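PDB 3E49: uncharacterized protein DUF849 with a TIM barrel fold, which probably acts as a zinc-dependent beta-keto acid cleavage enzyme that splits 3-keto-5-aminohexanoate. Local coordinates for residues Thr15-Thr20 with His50-Asp55; Pro56-Pro61 with His133-Glu138; Ile83-Gly88 with Thr103-Glu108; Met117-Tyr122 with Leu146-Thr151. All coordinates share one frame; numbering follows the deposited sequence. Where two conformers were deposited one is given.

In the fold
All four contacts belong to one TIM barrel; three are buried and one, interaction 2, is partly at the surface. Interaction 1 lies at the zinc ion and is dense in hydrogen bonds and water bridges. Interaction 2 continues from it: the loop that follows strand 48-54 meets helix 134-141, and Arg54 of interaction 1 also bonds Gly59 O in that loop. Interaction 3 is almost wholly apolar, with two bridging waters; its strand 82-85 lies beside strand 48-54 in the barrel. The strands of interaction 4 form their own short ribbon outside the barrel sheet, with Phe119 and Phe148 packing back on interactions 1 and 3 and a polar subunit interface on the other side.

Interaction 1: residues Thr15-Thr20 with His50-Asp55; sequences TGAIHT and HLHARD. With ZN (zinc ion), chain E.
Gly16 passes over His52 with their CA atoms 5.1 Å apart, the loop 15-20 lying against the end of strand 48-54 without a regular backbone ladder. The CA of Gly16 sits over one face of the His52 imidazole, a CH-pi contact 3.5 Å from the ring centroid. At the edge of that ring NE2 of His52 binds the zinc ion at 2.2 Å, as does NE2 of His50; Glu259 and two waters complete the site. Further along, Arg54 reaches the loop with its chain extended from CG to NE and grips Thr15 side-on. Its NE donates to Thr15 OG1 at 2.9 Å, while NH2 donates to Thr15 O at 3.1 Å, nearly straight at 170°. Thr15 chi1 of -165° carries OG1 back beside its own carbonyl, which brings both acceptors within range of the one guanidinium; OG1 is also hydrogen-bonded to Pro28 O. NH2 makes a further, weak bond to His19 O at 2.8 Å, and a water links Arg54 NH1 with the carbonyls of Ala17 and His19. With Thr15 O and, weakly, His19 O on NH2, and Gly59 O of the next loop on NH1, Arg54 ties down the loop whose Gly16 CA covers one face of the zinc-binding His52 ring.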
# COMPACT_ATOMS: atom_id res chain seq x y z
N THR A 15 17.19 -21.86 18.85
CA THR A 15 18.49 -21.23 19.23
C THR A 15 19.21 -20.42 18.15
O THR A 15 19.78 -19.32 18.41
CB THR A 15 19.44 -22.29 19.84
OG1 THR A 15 20.52 -21.63 20.51
CG2 THR A 15 19.95 -23.27 18.76
N GLY A 16 19.20 -20.94 16.92
CA GLY A 16 19.81 -20.24 15.79
C GLY A 16 21.33 -20.05 15.89
O GLY A 16 21.99 -20.77 16.59
N ALA A 17 21.84 -19.02 15.20
CA ALA A 17 23.28 -18.69 15.18
C ALA A 17 23.52 -17.21 15.38
O ALA A 17 24.66 -16.78 15.29
CB ALA A 17 23.84 -19.04 13.85
N ILE A 18 22.47 -16.41 15.55
CA ILE A 18 22.67 -14.96 15.68
C ILE A 18 23.03 -14.53 17.10
O ILE A 18 24.09 -13.89 17.33
CB ILE A 18 21.45 -14.18 15.14
CG1 ILE A 18 21.56 -14.12 13.61
CG2 ILE A 18 21.46 -12.77 15.65
CD1 ILE A 18 20.35 -13.48 12.89
N HIS A 19 22.15 -14.85 18.03
CA HIS A 19 22.38 -14.57 19.42
C HIS A 19 23.59 -15.37 19.98
O HIS A 19 23.90 -16.47 19.47
CB HIS A 19 21.12 -14.85 20.24
CG HIS A 19 19.94 -14.00 19.87
ND1 HIS A 19 18.68 -14.51 19.66
CD2 HIS A 19 19.85 -12.67 19.63
CE1 HIS A 19 17.85 -13.54 19.34
NE2 HIS A 19 18.53 -12.41 19.33
N THR A 20 24.25 -14.81 21.00
CA THR A 20 25.36 -15.47 21.69
C THR A 20 25.00 -15.81 23.16
O THR A 20 24.11 -15.18 23.76
CB THR A 20 26.65 -14.70 21.51
OG1 THR A 20 26.67 -13.54 22.35
CG2 THR A 20 26.85 -14.32 20.05
N HIS A 50 12.46 -25.28 14.19
CA HIS A 50 13.53 -24.83 13.32
C HIS A 50 14.82 -24.92 14.16
O HIS A 50 14.95 -24.27 15.22
CB HIS A 50 13.23 -23.41 12.82
CG HIS A 50 14.34 -22.76 12.08
ND1 HIS A 50 14.30 -22.54 10.72
CD2 HIS A 50 15.46 -22.16 12.52
CE1 HIS A 50 15.39 -21.89 10.35
NE2 HIS A 50 16.15 -21.73 11.41
N LEU A 51 15.77 -25.70 13.64
CA LEU A 51 16.97 -26.10 14.39
C LEU A 51 18.32 -25.74 13.84
O LEU A 51 18.58 -25.84 12.63
CB LEU A 51 16.94 -27.64 14.57
CG LEU A 51 15.85 -28.17 15.49
CD1 LEU A 51 15.42 -29.60 15.15
CD2 LEU A 51 16.24 -28.05 16.95
N HIS A 52 19.17 -25.26 14.76
CA HIS A 52 20.60 -25.11 14.52
C HIS A 52 21.27 -25.86 15.66
O HIS A 52 20.63 -26.17 16.68
CB HIS A 52 21.11 -23.67 14.61
CG HIS A 52 20.59 -22.74 13.57
ND1 HIS A 52 21.41 -21.88 12.90
CD2 HIS A 52 19.32 -22.45 13.18
CE1 HIS A 52 20.69 -21.11 12.10
NE2 HIS A 52 19.42 -21.43 12.26
N ALA A 53 22.57 -26.12 15.49
CA ALA A 53 23.38 -26.78 16.50
C ALA A 53 24.45 -25.78 16.93
O ALA A 53 24.85 -24.89 16.15
CB ALA A 53 24.03 -28.05 15.94
N ARG A 54 24.88 -25.93 18.18
CA ARG A 54 25.93 -25.10 18.74
C ARG A 54 27.02 -25.99 19.33
O ARG A 54 26.76 -27.13 19.73
CB ARG A 54 25.34 -24.19 19.81
CG ARG A 54 24.54 -23.02 19.21
CD ARG A 54 24.01 -22.08 20.27
NE ARG A 54 23.21 -20.99 19.71
CZ ARG A 54 23.68 -19.83 19.24
NH1 ARG A 54 24.98 -19.56 19.21
NH2 ARG A 54 22.83 -18.91 18.76
N ASP A 55 28.24 -25.46 19.35
CA ASP A 55 29.35 -26.20 19.95
C ASP A 55 29.08 -26.13 21.43
O ASP A 55 29.05 -25.04 21.98
CB ASP A 55 30.68 -25.54 19.61
CG ASP A 55 31.87 -26.27 20.21
OD1 ASP A 55 31.73 -27.01 21.22
OD2 ASP A 55 32.96 -26.09 19.64
ZN ZN E . 17.71 -20.20 11.51
O HOH W 1 17.10 -22.66 15.90
O HOH W 2 24.11 -22.28 15.83
O HOH W 3 25.94 -17.35 17.67
O HOH W 4 18.35 -20.53 9.25
O HOH W 5 16.52 -18.57 10.23

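Interaction 2: residues Pro56-Pro61 with His133-Glu138; sequences PRDGRP and HGWERE
Trp135, near the start of helix 134-141, reaches across to the loop 56-61 and meets it with nearly every atom of its side chain. Its CB lies over one face of the Arg60 guanidinium, 3.6 Å from NH2. A chi1 of 72° sets CG between the backbone N and the carbonyl carbon and turns the indole toward the loop. CD1 then comes to 3.6 Å from Asp58 OD2, and NE1 donates to Asp58 O at 2.7 Å; this oxygen lies close to the indole plane, although NE1 stands above the plane of the carbonyl. On the six-membered ring Arg60 CA makes a CH-pi contact 3.7 Å from the centroid, and at the far corner CZ3 touches Pro61 CD at 3.7 Å. The indole is sandwiched, with Arg60 CB on one face and Glu136 CG on the other. Beside it, Asp58 CB packs over the His133 ring. Asp58 also shapes its own loop: OD1 accepts from Arg60 N, and OD2 from both NE (3.0 Å) and NH2 of Arg60 in a salt bridge. The OD1 bond defines an Asx turn, here forming part of the connection between barrel strand 48-54 and the short antiparallel strand 61-62.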
# COMPACT_ATOMS: atom_id res chain seq x y z
N PRO A 56 28.87 -27.28 22.09
CA PRO A 56 28.54 -27.28 23.51
C PRO A 56 29.61 -26.80 24.50
O PRO A 56 29.31 -26.63 25.67
CB PRO A 56 28.17 -28.74 23.80
CG PRO A 56 28.77 -29.52 22.74
CD PRO A 56 28.95 -28.64 21.54
N ARG A 57 30.83 -26.55 24.04
CA ARG A 57 31.86 -26.07 24.93
C ARG A 57 31.77 -24.57 25.08
O ARG A 57 31.99 -24.04 26.16
CB ARG A 57 33.24 -26.41 24.38
CG ARG A 57 33.48 -27.88 24.29
CD ARG A 57 34.76 -28.17 23.60
NE ARG A 57 34.73 -27.81 22.18
CZ ARG A 57 35.76 -27.98 21.36
NH1 ARG A 57 36.90 -28.48 21.81
NH2 ARG A 57 35.66 -27.63 20.08
N ASP A 58 31.46 -23.89 23.99
CA ASP A 58 31.43 -22.43 24.01
C ASP A 58 30.20 -21.78 23.35
O ASP A 58 30.14 -20.55 23.22
CB ASP A 58 32.70 -21.92 23.34
CG ASP A 58 32.82 -22.35 21.91
OD1 ASP A 58 31.87 -22.96 21.37
OD2 ASP A 58 33.86 -22.08 21.30
N GLY A 59 29.26 -22.61 22.91
CA GLY A 59 28.05 -22.15 22.24
C GLY A 59 28.19 -21.63 20.82
O GLY A 59 27.22 -21.14 20.24
N ARG A 60 29.37 -21.75 20.20
CA ARG A 60 29.53 -21.23 18.87
C ARG A 60 28.71 -22.02 17.83
O ARG A 60 28.49 -23.21 18.01
CB ARG A 60 31.00 -21.15 18.46
CG ARG A 60 31.60 -22.38 17.81
CD ARG A 60 32.99 -22.02 17.22
NE ARG A 60 33.90 -21.63 18.31
CZ ARG A 60 34.94 -20.80 18.19
NH1 ARG A 60 35.24 -20.21 17.03
NH2 ARG A 60 35.66 -20.53 19.27
N PRO A 61 28.21 -21.34 16.80
CA PRO A 61 27.51 -22.05 15.77
C PRO A 61 28.38 -23.12 15.11
O PRO A 61 29.59 -22.90 14.89
CB PRO A 61 27.20 -20.95 14.74
CG PRO A 61 27.09 -19.75 15.52
CD PRO A 61 28.19 -19.89 16.56
N HIS A 133 33.06 -15.82 26.06
CA HIS A 133 33.99 -16.44 25.12
C HIS A 133 34.40 -15.44 24.10
O HIS A 133 33.62 -14.61 23.68
CB HIS A 133 33.35 -17.64 24.44
CG HIS A 133 32.73 -18.60 25.39
ND1 HIS A 133 33.40 -19.70 25.87
CD2 HIS A 133 31.50 -18.62 25.96
CE1 HIS A 133 32.61 -20.36 26.70
NE2 HIS A 133 31.45 -19.73 26.78
N GLY A 134 35.64 -15.55 23.65
CA GLY A 134 36.16 -14.63 22.68
C GLY A 134 35.45 -14.63 21.35
O GLY A 134 35.36 -13.57 20.69
N TRP A 135 34.91 -15.79 20.95
CA TRP A 135 34.31 -15.88 19.63
C TRP A 135 33.09 -14.97 19.51
O TRP A 135 32.78 -14.50 18.43
CB TRP A 135 33.93 -17.34 19.30
CG TRP A 135 32.76 -17.88 20.06
CD1 TRP A 135 32.78 -18.61 21.19
CD2 TRP A 135 31.38 -17.69 19.73
NE1 TRP A 135 31.51 -18.89 21.60
CE2 TRP A 135 30.63 -18.33 20.73
CE3 TRP A 135 30.71 -17.03 18.69
CZ2 TRP A 135 29.25 -18.34 20.72
CZ3 TRP A 135 29.32 -17.04 18.68
CH2 TRP A 135 28.61 -17.68 19.69
N GLU A 136 32.44 -14.69 20.63
CA GLU A 136 31.16 -13.94 20.63
C GLU A 136 31.30 -12.51 20.10
O GLU A 136 30.54 -12.10 19.21
CB GLU A 136 30.56 -13.93 22.04
CG GLU A 136 30.23 -15.31 22.61
CD GLU A 136 29.58 -15.22 23.97
OE1 GLU A 136 28.36 -14.92 24.06
OE2 GLU A 136 30.27 -15.48 25.00
N ARG A 137 32.27 -11.76 20.62
CA ARG A 137 32.46 -10.38 20.15
C ARG A 137 32.86 -10.37 18.69
O ARG A 137 32.36 -9.58 17.91
CB ARG A 137 33.48 -9.62 21.01
CG ARG A 137 33.85 -8.26 20.45
CD ARG A 137 34.70 -7.47 21.42
NE ARG A 137 33.90 -7.07 22.57
CZ ARG A 137 33.10 -6.01 22.58
NH1 ARG A 137 32.99 -5.23 21.50
NH2 ARG A 137 32.40 -5.75 23.67
N GLU A 138 33.76 -11.27 18.32
CA GLU A 138 34.23 -11.40 16.96
C GLU A 138 33.05 -11.73 16.00
O GLU A 138 32.94 -11.17 14.91
CB GLU A 138 35.28 -12.51 16.89

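Interaction 3: residues Ile83-Gly88 with Thr103-Glu108; sequences INLTTG and THYMPE
Apolar contact centres on Leu85: this last residue of strand 82-85 packs against Tyr105 at the end of helix 95-105 and Pro107 just beyond it. Its CG lies 3.7 Å from Pro107 CG, and the two side chains cross at about a right angle. A chi1 of -55° and an extended chi2 bring CD1 against both Pro107 CG and Tyr105 CB, 3.8 Å from each. The tyrosine ring is approached obliquely, and its OH is bonded beyond the contact to Pro65 O. Between Tyr105 and Pro107 in the chain, Met106, a selenomethionine with positive phi, ends the helix. The polar part is carried by water. One molecule donates to Ile83 O at 2.7 Å and accepts from Glu108 N at 2.8 Å. Another accepts from Ile83 N at 2.9 Å and donates to Glu108 OE2 at 2.6 Å. On its other oxygen, OE1, Glu108 meets Arg298 in a salt bridge and also Gly305 N. Within the beta-alpha-beta unit formed by strand 82-85, helix 95-105 and strand 109-113, apolar side chains thus seat the helix end on the strand, while one water joins backbone to backbone and the other Ile83 N to the Glu108 carboxylate, in place of direct bonds.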
# COMPACT_ATOMS: atom_id res chain seq x y z
N ILE A 83 10.72 -31.56 12.20
CA ILE A 83 12.09 -31.11 12.36
C ILE A 83 12.53 -30.35 11.10
O ILE A 83 12.48 -30.85 9.96
CB ILE A 83 13.03 -32.30 12.69
CG1 ILE A 83 12.69 -32.81 14.08
CG2 ILE A 83 14.51 -31.91 12.54
CD1 ILE A 83 13.40 -34.05 14.50
N ASN A 84 12.97 -29.12 11.30
CA ASN A 84 13.36 -28.27 10.22
C ASN A 84 14.80 -27.85 10.45
O ASN A 84 15.09 -27.19 11.43
CB ASN A 84 12.40 -27.07 10.24
CG ASN A 84 12.73 -26.01 9.23
OD1 ASN A 84 13.77 -26.03 8.57
ND2 ASN A 84 11.83 -25.03 9.14
N LEU A 85 15.72 -28.26 9.59
CA LEU A 85 17.14 -27.91 9.74
C LEU A 85 17.59 -26.74 8.92
O LEU A 85 17.23 -26.64 7.76
CB LEU A 85 18.05 -29.07 9.30
CG LEU A 85 17.74 -30.38 10.03
CD1 LEU A 85 18.79 -31.43 9.60
CD2 LEU A 85 17.69 -30.16 11.55
N THR A 86 18.44 -25.92 9.51
CA THR A 86 19.00 -24.78 8.83
C THR A 86 20.02 -25.17 7.75
O THR A 86 20.70 -26.19 7.89
CB THR A 86 19.71 -23.83 9.82
OG1 THR A 86 20.20 -22.72 9.10
CG2 THR A 86 20.91 -24.52 10.52
N THR A 87 20.07 -24.39 6.66
CA THR A 87 21.09 -24.52 5.62
C THR A 87 21.94 -23.28 5.60
O THR A 87 22.74 -23.08 4.71
CB THR A 87 20.52 -24.74 4.20
OG1 THR A 87 19.81 -23.58 3.71
CG2 THR A 87 19.66 -25.92 4.19
N GLY A 88 21.73 -22.41 6.57
CA GLY A 88 22.49 -21.17 6.67
C GLY A 88 23.51 -21.37 7.75
O GLY A 88 24.73 -21.46 7.49
N THR A 103 21.61 -32.40 3.92
CA THR A 103 21.92 -33.46 2.94
C THR A 103 22.11 -34.80 3.64
O THR A 103 21.71 -35.82 3.09
CB THR A 103 23.10 -33.09 2.00
OG1 THR A 103 24.21 -32.65 2.77
CG2 THR A 103 22.73 -31.94 1.07
N HIS A 104 22.65 -34.80 4.86
CA HIS A 104 22.83 -36.04 5.60
C HIS A 104 21.57 -36.55 6.29
O HIS A 104 21.23 -37.75 6.20
CB HIS A 104 23.92 -35.90 6.67
CG HIS A 104 24.05 -37.12 7.53
ND1 HIS A 104 24.85 -38.19 7.19
CD2 HIS A 104 23.43 -37.46 8.68
CE1 HIS A 104 24.74 -39.13 8.11
NE2 HIS A 104 23.88 -38.71 9.03
N TYR A 105 20.89 -35.65 7.00
CA TYR A 105 19.72 -36.04 7.78
C TYR A 105 18.42 -36.14 6.98
O TYR A 105 17.49 -36.82 7.41
CB TYR A 105 19.57 -35.12 9.00
CG TYR A 105 20.68 -35.32 10.05
CD1 TYR A 105 20.77 -36.50 10.77
CD2 TYR A 105 21.60 -34.32 10.34
CE1 TYR A 105 21.75 -36.71 11.71
CE2 TYR A 105 22.58 -34.51 11.30
CZ TYR A 105 22.65 -35.72 11.98
OH TYR A 105 23.61 -35.93 12.92
N MSE A 106 18.40 -35.50 5.81
CA MSE A 106 17.25 -35.48 4.93
C MSE A 106 15.96 -35.18 5.67
O MSE A 106 15.01 -35.97 5.64
CB MSE A 106 17.16 -36.82 4.20
CG MSE A 106 18.41 -37.07 3.41
SE MSE A 106 18.39 -38.84 2.57
CE MSE A 106 20.16 -38.83 1.95
N PRO A 107 15.90 -34.02 6.32
CA PRO A 107 14.71 -33.65 7.09
C PRO A 107 13.50 -33.36 6.20
O PRO A 107 13.64 -33.23 5.02
CB PRO A 107 15.19 -32.38 7.83
CG PRO A 107 16.16 -31.79 6.94
CD PRO A 107 16.90 -32.93 6.31
N GLU A 108 12.31 -33.29 6.79
CA GLU A 108 11.10 -32.96 6.05
C GLU A 108 11.16 -31.53 5.56
O GLU A 108 10.65 -31.19 4.49
CB GLU A 108 9.90 -33.10 6.98
CG GLU A 108 9.51 -34.56 7.28
CD GLU A 108 8.31 -34.63 8.14
OE1 GLU A 108 7.20 -34.89 7.59
OE2 GLU A 108 8.45 -34.43 9.37
O HOH W 6 12.47 -33.55 9.53
O HOH W 7 10.43 -34.22 11.11

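Interaction 4: residues Met117-Tyr122 with Leu146-Thr151; sequences MNFGLY and LVFKNT
Phe119 and Phe148 lie side by side and point the same way, yet their rings are turned almost perpendicular, with planes at 89° and centroids 5.0 Å apart. The approach is oblique, and the closest carbon pair is modelled too tightly to bear interpretation. With chi1 at -171°, CG of Phe148 trans to N, the ring is brought alongside Phe119. Met117, a selenomethionine, extends on this same side of the ribbon: its CG lies 4.1 Å from Phe148 CB and near the plane of the Phe148 ring, at the edge. The backbones that set these groups together form a very short two-stranded antiparallel ribbon separate from the barrel sheet, in which Met117 and Phe148 are a hydrogen-bonded pair. Met117 N donates to Phe148 O at 3.0 Å, and Phe148 N returns a bond to Met117 O at 2.8 Å. The phenylalanines face inward, both touching Asn113 of barrel strand 109-113, and the Phe148 side chain comes to about 8 Å from the zinc ion at its nearest atoms. Asn118 and Val147 instead direct their side chains to the subunit interface. There they cross obliquely, Asn118 OD1 lying 4.1 Å from Val147 CG2. This OD1 accepts a hydrogen bond from Ser116 OG of the second subunit, while ND2 donates to Asn150 O of that subunit.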
# COMPACT_ATOMS: atom_id res chain seq x y z
N MSE A 117 22.96 -11.21 1.14
CA MSE A 117 22.66 -9.97 1.83
C MSE A 117 23.66 -9.67 2.94
O MSE A 117 24.33 -10.57 3.42
CB MSE A 117 21.29 -10.11 2.51
CG MSE A 117 21.21 -11.39 3.47
SE MSE A 117 19.43 -11.45 4.20
CE MSE A 117 19.51 -9.88 5.49
N ASN A 118 23.75 -8.40 3.34
CA ASN A 118 24.47 -8.09 4.55
C ASN A 118 23.62 -8.55 5.78
O ASN A 118 22.40 -8.60 5.73
CB ASN A 118 24.71 -6.56 4.66
CG ASN A 118 25.56 -6.02 3.53
OD1 ASN A 118 26.26 -6.77 2.87
ND2 ASN A 118 25.55 -4.68 3.35
N PHE A 119 24.30 -8.90 6.85
CA PHE A 119 23.70 -9.25 8.14
C PHE A 119 24.38 -8.35 9.16
O PHE A 119 25.49 -8.64 9.59
CB PHE A 119 23.99 -10.70 8.51
CG PHE A 119 22.87 -11.62 8.30
CD1 PHE A 119 22.58 -12.10 7.05
CD2 PHE A 119 22.11 -12.05 9.38
CE1 PHE A 119 21.53 -12.98 6.87
CE2 PHE A 119 21.06 -12.91 9.21
CZ PHE A 119 20.77 -13.38 7.95
N GLY A 120 23.73 -7.27 9.55
CA GLY A 120 24.35 -6.33 10.47
C GLY A 120 24.06 -6.70 11.91
O GLY A 120 23.02 -6.34 12.45
N LEU A 121 24.99 -7.42 12.53
CA LEU A 121 24.83 -7.87 13.91
C LEU A 121 25.57 -7.01 14.91
O LEU A 121 25.24 -7.00 16.08
CB LEU A 121 25.28 -9.32 14.05
CG LEU A 121 24.66 -10.40 13.15
CD1 LEU A 121 25.11 -11.72 13.69
CD2 LEU A 121 23.14 -10.33 13.09
N TYR A 122 26.56 -6.28 14.42
CA TYR A 122 27.41 -5.40 15.23
C TYR A 122 26.68 -4.40 16.10
O TYR A 122 27.22 -4.02 17.14
CB TYR A 122 28.47 -4.68 14.36
CG TYR A 122 27.92 -3.83 13.24
CD1 TYR A 122 27.73 -4.38 11.96
CD2 TYR A 122 27.60 -2.49 13.44
CE1 TYR A 122 27.24 -3.64 10.95
CE2 TYR A 122 27.09 -1.73 12.42
CZ TYR A 122 26.93 -2.31 11.17
OH TYR A 122 26.44 -1.57 10.15
N LEU A 146 31.10 -8.88 6.44
CA LEU A 146 30.83 -10.16 5.78
C LEU A 146 29.47 -10.20 5.08
O LEU A 146 28.52 -9.50 5.45
CB LEU A 146 31.06 -11.32 6.77
CG LEU A 146 32.55 -11.46 7.21
CD1 LEU A 146 32.69 -12.51 8.29
CD2 LEU A 146 33.56 -11.76 6.05
N VAL A 147 29.39 -10.97 4.01
CA VAL A 147 28.16 -11.09 3.24
C VAL A 147 27.57 -12.44 3.54
O VAL A 147 28.31 -13.41 3.63
CB VAL A 147 28.46 -10.99 1.72
CG1 VAL A 147 27.26 -11.40 0.91
CG2 VAL A 147 28.85 -9.58 1.35
N PHE A 148 26.26 -12.53 3.71
CA PHE A 148 25.64 -13.83 3.83
C PHE A 148 25.38 -14.22 2.37
O PHE A 148 24.48 -13.67 1.75
CB PHE A 148 24.35 -13.79 4.66
CG PHE A 148 23.79 -15.16 4.99
CD1 PHE A 148 24.63 -16.26 5.22
CD2 PHE A 148 22.42 -15.34 5.20
CE1 PHE A 148 24.12 -17.50 5.58
CE2 PHE A 148 21.90 -16.59 5.58
CZ PHE A 148 22.76 -17.67 5.76
N LYS A 149 26.21 -15.11 1.84
CA LYS A 149 26.16 -15.50 0.44
C LYS A 149 25.16 -16.61 0.15
O LYS A 149 25.22 -17.66 0.74
CB LYS A 149 27.56 -15.92 -0.05
CG LYS A 149 27.59 -16.62 -1.45
CD LYS A 149 29.03 -17.00 -1.91
CE LYS A 149 29.06 -17.67 -3.30
NZ LYS A 149 28.44 -19.04 -3.32
N ASN A 150 24.23 -16.32 -0.74
CA ASN A 150 23.19 -17.22 -1.18
C ASN A 150 22.92 -16.86 -2.65
O ASN A 150 21.91 -16.23 -2.93
CB ASN A 150 21.93 -16.95 -0.36
CG ASN A 150 22.05 -17.38 1.10
OD1 ASN A 150 22.10 -18.58 1.39
ND2 ASN A 150 22.02 -16.42 2.02
N THR A 151 23.84 -17.18 -3.57
CA THR A 151 23.72 -16.83 -4.98
C THR A 151 22.64 -17.63 -5.70
O THR A 151 22.12 -18.62 -5.19
CB THR A 151 25.07 -17.05 -5.73
OG1 THR A 151 25.39 -18.43 -5.71
CG2 THR A 151 26.22 -16.21 -5.10